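Local coordinates for hypothetical 30.2 KD protein c25g10.02 IN chromosome I (Schizosaccharomyces pombe, PDB 1KCF), which resolves Holliday junctions as a homodimeric mitochondrial endonuclease, cutting four-way DNA junctions at the point of strand exchange, at residues 74-79 with 83-88; 71-74 with 80-83; 10-15 with 29-34; 192-197 with 231-236; 49-54 with 120-125. One frame throughout, in Å; residues are numbered along the deposited sequence.

Along the chain, contact 3 comes first, at the N-terminal SAP helices 6-15 and 26-33. The other four contacts lie in the RNase H-like resolvase region. Contacts 1 and 2 have centres 8 Å apart and share the loop between strand 65-73 and helix 91-109. Contact 5 joins the residues before strand 52-59, the neighbour of strand 65-73 in the sheet, to the loop after strand 113-118. Contact 4 packs helix 191-200 on helix 224-253 and touches contact 5 through S231 OG and S53 OG. Contacts 4 and 5 lie near magnesium-binding D46 and D230, whereas contact 3 lies away in the SAP part, its centre about 40 Å from that of contact 1.

Contact 1 of 5, residues 74-79 with 83-88; sequences NLTEKN and IQWTED
N79 faces I83 with its CG tucked between the backbone N and the carbonyl carbon (chi1 55°), and a chi2 of 76° turns the amide so that both its ends meet the I83 backbone. N79 OD1 accepts from I83 N at 3.3 Å. That bond is fairly straight, 156° at the hydrogen, and the donor is tilted from the carbonyl plane. N79 ND2 gives a weak bond to I83 O, also 3.3 Å long. The same N79 ND2 makes a shorter bond to E77 O, 2.8 Å, meeting it nearly along the C=O axis. N79 thus links the two limbs of the loop, and its bonds at both amide ends limit its rotation. The loop connects strand 65-73 to helix 91-109 in the RNase H-like fold of the RuvC resolvase family, and it starts with a type I beta turn from N74 to E77. W85 packs beside this turn. Its ring brings an edge to the backbone, with W85 CE3 3.6 Å from L75 O and the oxygen in the ring plane. E87 CA lies over one ring face, near the rim. W85 NE1 bonds to S93 O in the first turn of helix 91-109, so the ring has a polar tether as well. L75 CD2 meets I83 CD1 at 4.2 Å, and I83 continues onto L101 of that helix. Further out, T76 CG2 lies 3.3 Å from E87 OE1, an oxygen that also has a long, weak ion pair with K50. A water bridges the backbones there, donating to T76 O and accepting from E87 N, 3.1 Å from each.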
# COMPACT_ATOMS: atom_id res chain seq x y z
N ASN A 74 17.69 6.53 -7.31
CA ASN A 74 17.21 7.38 -6.24
C ASN A 74 16.02 8.10 -6.86
O ASN A 74 16.19 9.04 -7.63
CB ASN A 74 18.29 8.39 -5.83
CG ASN A 74 17.86 9.27 -4.67
OD1 ASN A 74 18.69 9.81 -3.95
ND2 ASN A 74 16.55 9.42 -4.49
N LEU A 75 14.82 7.62 -6.53
CA LEU A 75 13.58 8.16 -7.07
C LEU A 75 13.27 9.60 -6.66
O LEU A 75 12.23 10.14 -7.01
CB LEU A 75 12.42 7.23 -6.68
CG LEU A 75 12.65 5.74 -6.99
CD1 LEU A 75 11.40 4.94 -6.63
CD2 LEU A 75 12.98 5.57 -8.46
N THR A 76 14.19 10.22 -5.92
CA THR A 76 14.01 11.60 -5.46
C THR A 76 14.76 12.57 -6.37
O THR A 76 14.45 13.76 -6.41
CB THR A 76 14.51 11.77 -4.01
OG1 THR A 76 13.59 11.13 -3.11
CG2 THR A 76 14.62 13.24 -3.64
N GLU A 77 15.75 12.05 -7.09
CA GLU A 77 16.56 12.86 -8.00
C GLU A 77 16.44 12.31 -9.41
O GLU A 77 15.66 11.39 -9.66
CB GLU A 77 18.03 12.82 -7.57
CG GLU A 77 18.29 13.26 -6.14
CD GLU A 77 19.76 13.19 -5.78
OE1 GLU A 77 20.34 12.08 -5.87
OE2 GLU A 77 20.34 14.23 -5.40
N LYS A 78 17.22 12.87 -10.33
CA LYS A 78 17.21 12.41 -11.71
C LYS A 78 17.70 10.97 -11.68
O LYS A 78 18.70 10.66 -11.03
CB LYS A 78 18.14 13.27 -12.56
N ASN A 79 16.99 10.08 -12.37
CA ASN A 79 17.36 8.67 -12.39
C ASN A 79 17.14 8.02 -13.74
O ASN A 79 16.46 8.58 -14.60
CB ASN A 79 16.55 7.94 -11.32
CG ASN A 79 15.06 8.15 -11.48
OD1 ASN A 79 14.43 7.56 -12.36
ND2 ASN A 79 14.49 9.00 -10.64
N ILE A 83 11.86 8.98 -13.83
CA ILE A 83 10.75 9.25 -12.93
C ILE A 83 10.92 10.61 -12.27
O ILE A 83 11.88 10.84 -11.52
CB ILE A 83 10.64 8.14 -11.86
CG1 ILE A 83 10.20 6.83 -12.52
CG2 ILE A 83 9.65 8.54 -10.77
CD1 ILE A 83 10.15 5.65 -11.59
N GLN A 84 10.00 11.52 -12.56
CA GLN A 84 10.04 12.86 -12.00
C GLN A 84 9.07 12.88 -10.83
O GLN A 84 7.86 12.90 -11.01
CB GLN A 84 9.62 13.87 -13.05
N TRP A 85 9.63 12.86 -9.62
CA TRP A 85 8.81 12.86 -8.42
C TRP A 85 9.45 13.68 -7.31
O TRP A 85 10.62 13.51 -6.99
CB TRP A 85 8.63 11.42 -7.94
CG TRP A 85 7.77 11.29 -6.73
CD1 TRP A 85 6.42 11.45 -6.66
CD2 TRP A 85 8.21 10.94 -5.41
NE1 TRP A 85 5.98 11.22 -5.37
CE2 TRP A 85 7.06 10.90 -4.59
CE3 TRP A 85 9.45 10.65 -4.84
CZ2 TRP A 85 7.12 10.59 -3.23
CZ3 TRP A 85 9.52 10.34 -3.49
CH2 TRP A 85 8.36 10.31 -2.70
N THR A 86 8.66 14.57 -6.73
CA THR A 86 9.14 15.42 -5.65
C THR A 86 8.91 14.71 -4.32
O THR A 86 7.81 14.26 -4.03
CB THR A 86 8.41 16.77 -5.64
OG1 THR A 86 8.68 17.46 -6.87
CG2 THR A 86 8.88 17.63 -4.48
N GLU A 87 9.97 14.62 -3.51
CA GLU A 87 9.88 13.95 -2.22
C GLU A 87 8.69 14.46 -1.43
O GLU A 87 8.59 15.65 -1.13
CB GLU A 87 11.17 14.16 -1.43
CG GLU A 87 11.40 13.11 -0.34
CD GLU A 87 12.77 13.22 0.30
OE1 GLU A 87 13.75 13.51 -0.42
OE2 GLU A 87 12.88 12.99 1.52
N ASP A 88 7.78 13.55 -1.09
CA ASP A 88 6.58 13.86 -0.33
C ASP A 88 5.96 12.51 0.01
O ASP A 88 5.50 11.80 -0.88
CB ASP A 88 5.60 14.68 -1.16
CG ASP A 88 4.39 15.13 -0.36
OD1 ASP A 88 4.00 14.42 0.58
OD2 ASP A 88 3.83 16.20 -0.69
O HOH W 1 12.63 15.63 -4.80

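Contact 2 of 5, residues 71-74 with 80-83; sequences SVEN and GLDI
E73 and G80 meet where strand 65-73 of the central sheet runs out into the loop that leads to helix 91-109. E73 is the last residue of the strand, and its side chain turns back over the returning loop. The chain bends at its second torsion (chi2 -72°), which brings the carboxylate to the backbone of G80. G80 N donates to E73 OE2 at 3.1 Å. The bond is straight at the hydrogen, 162°, but it arrives from above the carboxylate plane. The other oxygen is held from within the strand: S71 OG donates to E73 OE1 at 2.6 Å, from the opposite face of the carboxylate to G80 N. With one bond on each oxygen, the group has little freedom to turn. Lower down the side chain, E73 CG rests on L81 CG at 4.2 Å, and the two side chains cross at a slant. L81 is buried. It also packs on F52 and Y54 of the adjacent strand and on L101 of helix 91-109. E73 is paired with F52 through the backbone, so the root of the side chain is set by the sheet. The contact ties the last residue of strand 65-73 to the loop before helix 91-109, a strand-to-helix connection of the RNase H-like fold.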
# COMPACT_ATOMS: atom_id res chain seq x y z
N SER A 71 20.30 -2.05 -12.07
CA SER A 71 20.58 -0.71 -11.58
C SER A 71 19.98 -0.39 -10.21
O SER A 71 19.10 -1.10 -9.71
CB SER A 71 20.09 0.32 -12.61
OG SER A 71 20.43 1.64 -12.24
N VAL A 72 20.47 0.70 -9.62
CA VAL A 72 20.00 1.20 -8.34
C VAL A 72 19.70 2.67 -8.58
O VAL A 72 20.55 3.41 -9.08
CB VAL A 72 21.06 1.06 -7.23
CG1 VAL A 72 20.63 1.82 -6.00
CG2 VAL A 72 21.25 -0.41 -6.89
N GLU A 73 18.50 3.10 -8.24
CA GLU A 73 18.09 4.47 -8.49
C GLU A 73 17.59 5.21 -7.26
O GLU A 73 17.12 4.60 -6.30
CB GLU A 73 16.99 4.48 -9.55
CG GLU A 73 17.31 3.66 -10.78
CD GLU A 73 18.36 4.30 -11.65
OE1 GLU A 73 18.82 3.65 -12.61
OE2 GLU A 73 18.73 5.47 -11.38
N ASN A 74 17.69 6.53 -7.31
CA ASN A 74 17.21 7.38 -6.24
C ASN A 74 16.02 8.10 -6.86
O ASN A 74 16.19 9.04 -7.63
CB ASN A 74 18.29 8.39 -5.83
CG ASN A 74 17.86 9.27 -4.67
OD1 ASN A 74 18.69 9.81 -3.95
ND2 ASN A 74 16.55 9.42 -4.49
N GLY A 80 17.71 6.83 -13.92
CA GLY A 80 17.58 6.11 -15.17
C GLY A 80 16.18 5.65 -15.52
O GLY A 80 15.91 5.32 -16.67
N LEU A 81 15.28 5.62 -14.54
CA LEU A 81 13.91 5.19 -14.80
C LEU A 81 13.04 6.34 -15.32
O LEU A 81 11.85 6.17 -15.56
CB LEU A 81 13.28 4.60 -13.53
CG LEU A 81 13.85 3.24 -13.11
CD1 LEU A 81 13.22 2.78 -11.80
CD2 LEU A 81 13.58 2.22 -14.21
N ASP A 82 13.66 7.50 -15.48
CA ASP A 82 12.95 8.68 -15.97
C ASP A 82 11.71 8.97 -15.15
O ASP A 82 10.62 9.18 -15.69
CB ASP A 82 12.58 8.47 -17.44
N ILE A 83 11.86 8.98 -13.83
CA ILE A 83 10.75 9.25 -12.93
C ILE A 83 10.92 10.61 -12.27
O ILE A 83 11.88 10.84 -11.52
CB ILE A 83 10.64 8.14 -11.86
CG1 ILE A 83 10.20 6.83 -12.52
CG2 ILE A 83 9.65 8.54 -10.77
CD1 ILE A 83 10.15 5.65 -11.59

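Contact 3 of 5, residues 10-15 with 29-34; sequences QHICKL and RRIVDS
I12 and I31 make the closest contact between segments 10-15 and 29-34. I12 CG2 lies 3.5 Å from I31 CD1, closer than carbon atoms usually pack. The two side chains cross at about a right angle, so the end of I31 presses against the branch methyl of I12 and does not run alongside it. I31 CG1 is anti to its own carbonyl carbon (chi1 -62°), and from there its chain extends to CD1 towards the first helix. C13 packs against the middle of the same side chain, with C13 SG 4.3 Å from I31 CG1. I31 is thus touched by two consecutive residues of helix 6-15. No hydrogen bond crosses between the segments, and all three touching residues are buried.

Around these groups lies a second shell. L18, in the loop between the helices, touches both C13 and I31, while L27 closes in on C13 from helix 26-33. I31 O takes two bonds from S34: one from S34 OG at 2.7 Å, in the carbonyl plane, and one from S34 N at 3.1 Å. R30 reaches back to the loop, where R30 NH1 bonds to the carbonyl oxygens of S19 and S21. Outside the pair of helices, C252 of helix 224-253 touches I31, and R249 of that helix bonds to S34 O. The small apolar core between two short helices, with a loop tied down beside it, is that of a SAP motif, a helix-loop-helix element that in many proteins binds DNA.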
# COMPACT_ATOMS: atom_id res chain seq x y z
N GLN A 10 14.66 -30.38 4.98
CA GLN A 10 14.83 -28.98 5.37
C GLN A 10 15.91 -28.36 4.49
O GLN A 10 15.83 -27.18 4.13
CB GLN A 10 15.25 -28.89 6.84
CG GLN A 10 14.36 -29.68 7.79
CD GLN A 10 14.79 -29.55 9.24
OE1 GLN A 10 15.98 -29.66 9.56
NE2 GLN A 10 13.83 -29.34 10.13
N HIS A 11 16.91 -29.16 4.14
CA HIS A 11 18.00 -28.68 3.30
C HIS A 11 17.46 -28.35 1.91
O HIS A 11 17.80 -27.32 1.34
CB HIS A 11 19.09 -29.75 3.19
CG HIS A 11 20.25 -29.35 2.33
ND1 HIS A 11 21.07 -28.29 2.63
CD2 HIS A 11 20.71 -29.86 1.16
CE1 HIS A 11 21.99 -28.16 1.69
NE2 HIS A 11 21.79 -29.10 0.78
N ILE A 12 16.62 -29.24 1.39
CA ILE A 12 16.01 -29.05 0.08
C ILE A 12 15.17 -27.77 0.08
O ILE A 12 15.17 -27.01 -0.89
CB ILE A 12 15.11 -30.25 -0.29
CG1 ILE A 12 15.99 -31.50 -0.50
CG2 ILE A 12 14.31 -29.95 -1.55
CD1 ILE A 12 15.22 -32.74 -0.91
N CYS A 13 14.45 -27.53 1.18
CA CYS A 13 13.62 -26.34 1.29
C CYS A 13 14.48 -25.08 1.21
O CYS A 13 14.09 -24.10 0.58
CB CYS A 13 12.83 -26.36 2.60
SG CYS A 13 11.42 -27.50 2.57
N LYS A 14 15.64 -25.12 1.85
CA LYS A 14 16.55 -23.99 1.83
C LYS A 14 17.13 -23.78 0.43
O LYS A 14 17.41 -22.65 0.03
CB LYS A 14 17.68 -24.19 2.83
CG LYS A 14 18.77 -23.12 2.76
CD LYS A 14 19.86 -23.34 3.79
CE LYS A 14 19.34 -23.15 5.20
NZ LYS A 14 20.41 -23.33 6.22
N LEU A 15 17.32 -24.87 -0.30
CA LEU A 15 17.88 -24.80 -1.64
C LEU A 15 16.85 -24.36 -2.67
O LEU A 15 17.19 -24.03 -3.80
CB LEU A 15 18.46 -26.15 -2.06
CG LEU A 15 19.66 -26.74 -1.33
CD1 LEU A 15 20.01 -28.08 -1.96
CD2 LEU A 15 20.86 -25.80 -1.41
N ARG A 29 5.17 -32.35 0.70
CA ARG A 29 4.04 -31.78 -0.04
C ARG A 29 4.35 -30.37 -0.53
O ARG A 29 3.99 -30.00 -1.65
CB ARG A 29 2.79 -31.77 0.84
N ARG A 30 5.01 -29.59 0.32
CA ARG A 30 5.38 -28.22 -0.02
C ARG A 30 6.26 -28.20 -1.26
O ARG A 30 6.02 -27.44 -2.20
CB ARG A 30 6.11 -27.58 1.16
CG ARG A 30 6.46 -26.11 0.98
CD ARG A 30 6.95 -25.56 2.30
NE ARG A 30 5.95 -25.78 3.34
CZ ARG A 30 6.22 -25.89 4.64
NH1 ARG A 30 7.48 -25.80 5.06
NH2 ARG A 30 5.24 -26.08 5.51
N ILE A 31 7.29 -29.05 -1.26
CA ILE A 31 8.21 -29.16 -2.38
C ILE A 31 7.47 -29.60 -3.64
O ILE A 31 7.45 -28.89 -4.64
CB ILE A 31 9.33 -30.18 -2.07
CG1 ILE A 31 10.13 -29.72 -0.85
CG2 ILE A 31 10.24 -30.36 -3.28
CD1 ILE A 31 11.15 -30.72 -0.36
N VAL A 32 6.85 -30.78 -3.56
CA VAL A 32 6.12 -31.34 -4.69
C VAL A 32 5.02 -30.42 -5.24
O VAL A 32 4.78 -30.38 -6.44
CB VAL A 32 5.46 -32.69 -4.29
CG1 VAL A 32 4.65 -33.25 -5.45
CG2 VAL A 32 6.53 -33.68 -3.85
N ASP A 33 4.37 -29.69 -4.34
CA ASP A 33 3.28 -28.80 -4.74
C ASP A 33 3.70 -27.37 -5.04
O ASP A 33 2.87 -26.55 -5.41
CB ASP A 33 2.20 -28.81 -3.66
CG ASP A 33 1.52 -30.16 -3.53
OD1 ASP A 33 1.20 -30.56 -2.39
OD2 ASP A 33 1.30 -30.82 -4.58
N SER A 34 4.98 -27.06 -4.88
CA SER A 34 5.48 -25.72 -5.16
C SER A 34 5.08 -25.34 -6.59
O SER A 34 5.33 -26.10 -7.53
CB SER A 34 7.00 -25.68 -5.04
OG SER A 34 7.59 -26.57 -5.97

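Contact 4 of 5, residues 192-197 with 231-236; sequences VQMVKE and SALIAS
Helices 191-200 and 224-253 pass each other with the axes of segments 192-197 and 231-236 10.2 Å apart at 55°, and V195 and L233 are nearest across the gap, 7.1 Å from CA to CA. L233 is the central side chain. It points at the first helix and divides its branches between two neighbours. V195 CG2 lies against the CG-CD2 side of L233, 3.7 Å from L233 CG and 3.8 Å from L233 CD2. The other branch, L233 CD1, meets the methyl end of M194, with M194 CE 4.0 Å away. M194 gets there by a bend at its third torsion (chi3 -88°), which turns CE back towards L233, and the two side chains cross at about a right angle. V195 CG2 also touches A232 CB, more loosely, at 4.4 Å. W70 of strand 65-73 packs on V195 and on A232, while W175 and L179 of helix 168-179 pack on M194. W175 NE1 also bonds to L233 O. Within helix 224-253, S236 doubles up on one carbonyl: S236 OG donates to A232 O at 2.8 Å, and S236 N reaches the same oxygen from the opposite face of its plane. Magnesium-binding D230 is on this helix, its side chain about 5 Å from that of L233. D46, also magnesium-binding, touches S231 and I234. Between the two segments the contact is apolar, with no hydrogen bond, so it rests on the packing of buried side chains, close beside a charged metal site.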
# COMPACT_ATOMS: atom_id res chain seq x y z
N VAL A 192 28.39 -8.30 -2.04
CA VAL A 192 29.21 -7.87 -3.18
C VAL A 192 30.19 -8.96 -3.58
O VAL A 192 30.39 -9.23 -4.77
CB VAL A 192 29.99 -6.58 -2.83
CG1 VAL A 192 31.11 -6.35 -3.83
CG2 VAL A 192 29.04 -5.39 -2.83
N GLN A 193 30.81 -9.60 -2.59
CA GLN A 193 31.76 -10.67 -2.86
C GLN A 193 31.08 -11.90 -3.44
O GLN A 193 31.64 -12.58 -4.30
CB GLN A 193 32.50 -11.06 -1.58
CG GLN A 193 33.94 -10.56 -1.52
CD GLN A 193 34.77 -11.01 -2.71
OE1 GLN A 193 34.95 -12.21 -2.94
NE2 GLN A 193 35.27 -10.05 -3.49
N MET A 194 29.87 -12.19 -2.97
CA MET A 194 29.14 -13.35 -3.48
C MET A 194 28.84 -13.16 -4.96
O MET A 194 29.02 -14.08 -5.75
CB MET A 194 27.84 -13.56 -2.71
CG MET A 194 28.04 -13.95 -1.26
SD MET A 194 26.54 -14.60 -0.48
CE MET A 194 25.79 -13.12 0.12
N VAL A 195 28.38 -11.97 -5.34
CA VAL A 195 28.05 -11.68 -6.73
C VAL A 195 29.30 -11.67 -7.59
O VAL A 195 29.30 -12.18 -8.71
CB VAL A 195 27.34 -10.32 -6.87
CG1 VAL A 195 27.14 -9.99 -8.35
CG2 VAL A 195 25.99 -10.38 -6.15
N LYS A 196 30.37 -11.09 -7.06
CA LYS A 196 31.64 -11.02 -7.77
C LYS A 196 32.10 -12.44 -8.09
O LYS A 196 32.62 -12.72 -9.17
CB LYS A 196 32.68 -10.30 -6.91
CG LYS A 196 34.06 -10.24 -7.54
CD LYS A 196 35.01 -9.42 -6.69
CE LYS A 196 36.41 -9.44 -7.28
NZ LYS A 196 37.35 -8.55 -6.53
N GLU A 197 31.88 -13.34 -7.14
CA GLU A 197 32.26 -14.74 -7.31
C GLU A 197 31.39 -15.37 -8.38
O GLU A 197 31.87 -16.09 -9.25
CB GLU A 197 32.09 -15.48 -5.99
CG GLU A 197 32.51 -16.94 -6.05
CD GLU A 197 32.28 -17.65 -4.73
OE1 GLU A 197 32.70 -17.11 -3.69
OE2 GLU A 197 31.70 -18.76 -4.75
N SER A 231 19.80 -6.87 -5.31
CA SER A 231 18.77 -7.26 -6.27
C SER A 231 19.24 -8.41 -7.16
O SER A 231 18.44 -9.25 -7.58
CB SER A 231 18.33 -6.07 -7.13
OG SER A 231 19.39 -5.56 -7.93
N ALA A 232 20.54 -8.45 -7.46
CA ALA A 232 21.07 -9.52 -8.31
C ALA A 232 20.97 -10.86 -7.58
O ALA A 232 20.70 -11.89 -8.19
CB ALA A 232 22.52 -9.23 -8.68
N LEU A 233 21.18 -10.85 -6.26
CA LEU A 233 21.10 -12.08 -5.47
C LEU A 233 19.66 -12.53 -5.32
O LEU A 233 19.38 -13.72 -5.16
CB LEU A 233 21.73 -11.88 -4.09
CG LEU A 233 23.25 -11.73 -4.04
CD1 LEU A 233 23.66 -11.23 -2.67
CD2 LEU A 233 23.91 -13.06 -4.36
N ILE A 234 18.74 -11.57 -5.37
CA ILE A 234 17.32 -11.89 -5.27
C ILE A 234 16.88 -12.64 -6.53
O ILE A 234 16.37 -13.76 -6.45
CB ILE A 234 16.47 -10.61 -5.11
CG1 ILE A 234 16.66 -10.02 -3.71
CG2 ILE A 234 15.00 -10.92 -5.36
CD1 ILE A 234 15.94 -8.69 -3.51
N ALA A 235 17.10 -12.03 -7.68
CA ALA A 235 16.73 -12.62 -8.97
C ALA A 235 17.43 -13.95 -9.23
O ALA A 235 16.77 -14.96 -9.46
CB ALA A 235 17.05 -11.65 -10.10
N SER A 236 18.76 -13.95 -9.19
CA SER A 236 19.51 -15.17 -9.45
C SER A 236 19.19 -16.25 -8.41
O SER A 236 19.12 -17.43 -8.74
CB SER A 236 21.02 -14.89 -9.46
OG SER A 236 21.50 -14.54 -8.18

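Contact 5 of 5, residues 49-54 with 120-125; sequences IKNFSY and RYRSGI
N51 points its side chain at R122 and I125, in the loop after strand 113-118. At CB the chain turns so that CG lies between the backbone N and the carbonyl carbon (chi1 65°), which sends the amide towards that loop. N51 CG comes 3.6 Å from I125 CD1. N51 ND2 is a little further from the same methyl, 4.0 Å. At the tip, N51 OD1 lies 3.2 Å from I125 CD1 and 3.7 Å from R122 NH1. The oxygen sits at the edge of the guanidinium, in its plane, while the amide is turned 64° from that plane. R122 is committed to another partner: its NH2 forms a salt bridge with D227 of helix 224-253, and its guanidinium makes a cation-pi contact with F223. D227 also touches N51. The contact lies near the active site, with the side chain of N51 about 7 Å from that of magnesium-binding D46 and R122 about 7 Å from D230. N51 OD1 is buried here without a hydrogen-bond partner in the model. Its neighbours across the contact are a methyl group and the more distant R122 NH1. The charge of R122, already paired with D227, may compensate this oxygen only in part.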
# COMPACT_ATOMS: atom_id res chain seq x y z
N ILE A 49 13.21 3.92 -1.70
CA ILE A 49 12.88 5.13 -2.45
C ILE A 49 14.16 5.79 -2.96
O ILE A 49 14.30 6.05 -4.15
CB ILE A 49 12.06 6.11 -1.59
CG1 ILE A 49 10.73 5.45 -1.21
CG2 ILE A 49 11.80 7.40 -2.36
CD1 ILE A 49 9.86 6.27 -0.29
N LYS A 50 15.10 6.06 -2.06
CA LYS A 50 16.34 6.69 -2.46
C LYS A 50 17.35 5.68 -2.97
O LYS A 50 18.39 6.06 -3.53
CB LYS A 50 16.91 7.53 -1.31
CG LYS A 50 16.00 8.69 -0.93
CD LYS A 50 16.63 9.64 0.07
CE LYS A 50 15.68 10.78 0.42
NZ LYS A 50 16.27 11.76 1.37
N ASN A 51 17.06 4.40 -2.79
CA ASN A 51 17.94 3.34 -3.27
C ASN A 51 17.14 2.17 -3.84
O ASN A 51 17.36 1.01 -3.48
CB ASN A 51 18.89 2.85 -2.17
CG ASN A 51 18.16 2.19 -1.02
OD1 ASN A 51 18.78 1.51 -0.21
ND2 ASN A 51 16.85 2.39 -0.94
N PHE A 52 16.20 2.49 -4.72
CA PHE A 52 15.38 1.49 -5.38
C PHE A 52 16.34 0.70 -6.25
O PHE A 52 17.11 1.27 -7.02
CB PHE A 52 14.32 2.17 -6.25
CG PHE A 52 13.42 1.22 -6.99
CD1 PHE A 52 12.32 0.65 -6.36
CD2 PHE A 52 13.67 0.89 -8.32
CE1 PHE A 52 11.48 -0.22 -7.04
CE2 PHE A 52 12.84 0.02 -9.01
CZ PHE A 52 11.74 -0.54 -8.37
N SER A 53 16.33 -0.62 -6.12
CA SER A 53 17.21 -1.44 -6.93
C SER A 53 16.43 -2.51 -7.66
O SER A 53 15.43 -3.01 -7.15
CB SER A 53 18.28 -2.09 -6.05
OG SER A 53 19.20 -2.82 -6.84
N TYR A 54 16.88 -2.86 -8.86
CA TYR A 54 16.20 -3.88 -9.65
C TYR A 54 17.21 -4.63 -10.52
O TYR A 54 18.25 -4.09 -10.88
CB TYR A 54 15.13 -3.24 -10.53
CG TYR A 54 15.67 -2.39 -11.66
CD1 TYR A 54 16.10 -2.97 -12.85
CD2 TYR A 54 15.79 -1.00 -11.52
CE1 TYR A 54 16.63 -2.20 -13.88
CE2 TYR A 54 16.32 -0.22 -12.54
CZ TYR A 54 16.73 -0.82 -13.72
OH TYR A 54 17.26 -0.06 -14.75
N ARG A 120 17.43 -3.74 2.29
CA ARG A 120 17.95 -3.88 3.64
C ARG A 120 17.98 -2.49 4.27
O ARG A 120 18.43 -1.53 3.65
CB ARG A 120 19.36 -4.46 3.59
N TYR A 121 17.48 -2.37 5.50
CA TYR A 121 17.49 -1.08 6.18
C TYR A 121 18.92 -0.63 6.53
O TYR A 121 19.77 -1.45 6.88
CB TYR A 121 16.67 -1.14 7.47
CG TYR A 121 16.76 0.12 8.30
CD1 TYR A 121 16.05 1.27 7.94
CD2 TYR A 121 17.58 0.18 9.43
CE1 TYR A 121 16.16 2.45 8.68
CE2 TYR A 121 17.69 1.36 10.18
CZ TYR A 121 16.98 2.48 9.80
OH TYR A 121 17.08 3.64 10.54
N ARG A 122 19.16 0.67 6.41
CA ARG A 122 20.44 1.28 6.76
C ARG A 122 20.12 2.51 7.59
O ARG A 122 19.36 3.37 7.15
CB ARG A 122 21.22 1.72 5.52
CG ARG A 122 21.89 0.61 4.77
CD ARG A 122 23.13 1.12 4.05
NE ARG A 122 23.60 0.16 3.06
CZ ARG A 122 23.03 -0.02 1.87
NH1 ARG A 122 21.97 0.70 1.53
NH2 ARG A 122 23.52 -0.93 1.03
N SER A 123 20.71 2.62 8.78
CA SER A 123 20.42 3.76 9.65
C SER A 123 20.72 5.11 9.02
O SER A 123 20.15 6.12 9.43
CB SER A 123 21.16 3.61 11.00
OG SER A 123 22.57 3.70 10.87
N GLY A 124 21.59 5.14 8.02
CA GLY A 124 21.92 6.39 7.37
C GLY A 124 20.84 6.92 6.44
O GLY A 124 20.74 8.13 6.24
N ILE A 125 20.03 6.03 5.87
CA ILE A 125 18.97 6.43 4.95
C ILE A 125 17.82 7.16 5.62
O ILE A 125 17.41 8.23 5.17
CB ILE A 125 18.42 5.21 4.17
CG1 ILE A 125 19.37 4.86 3.03
CG2 ILE A 125 17.02 5.51 3.61
CD1 ILE A 125 18.95 3.66 2.21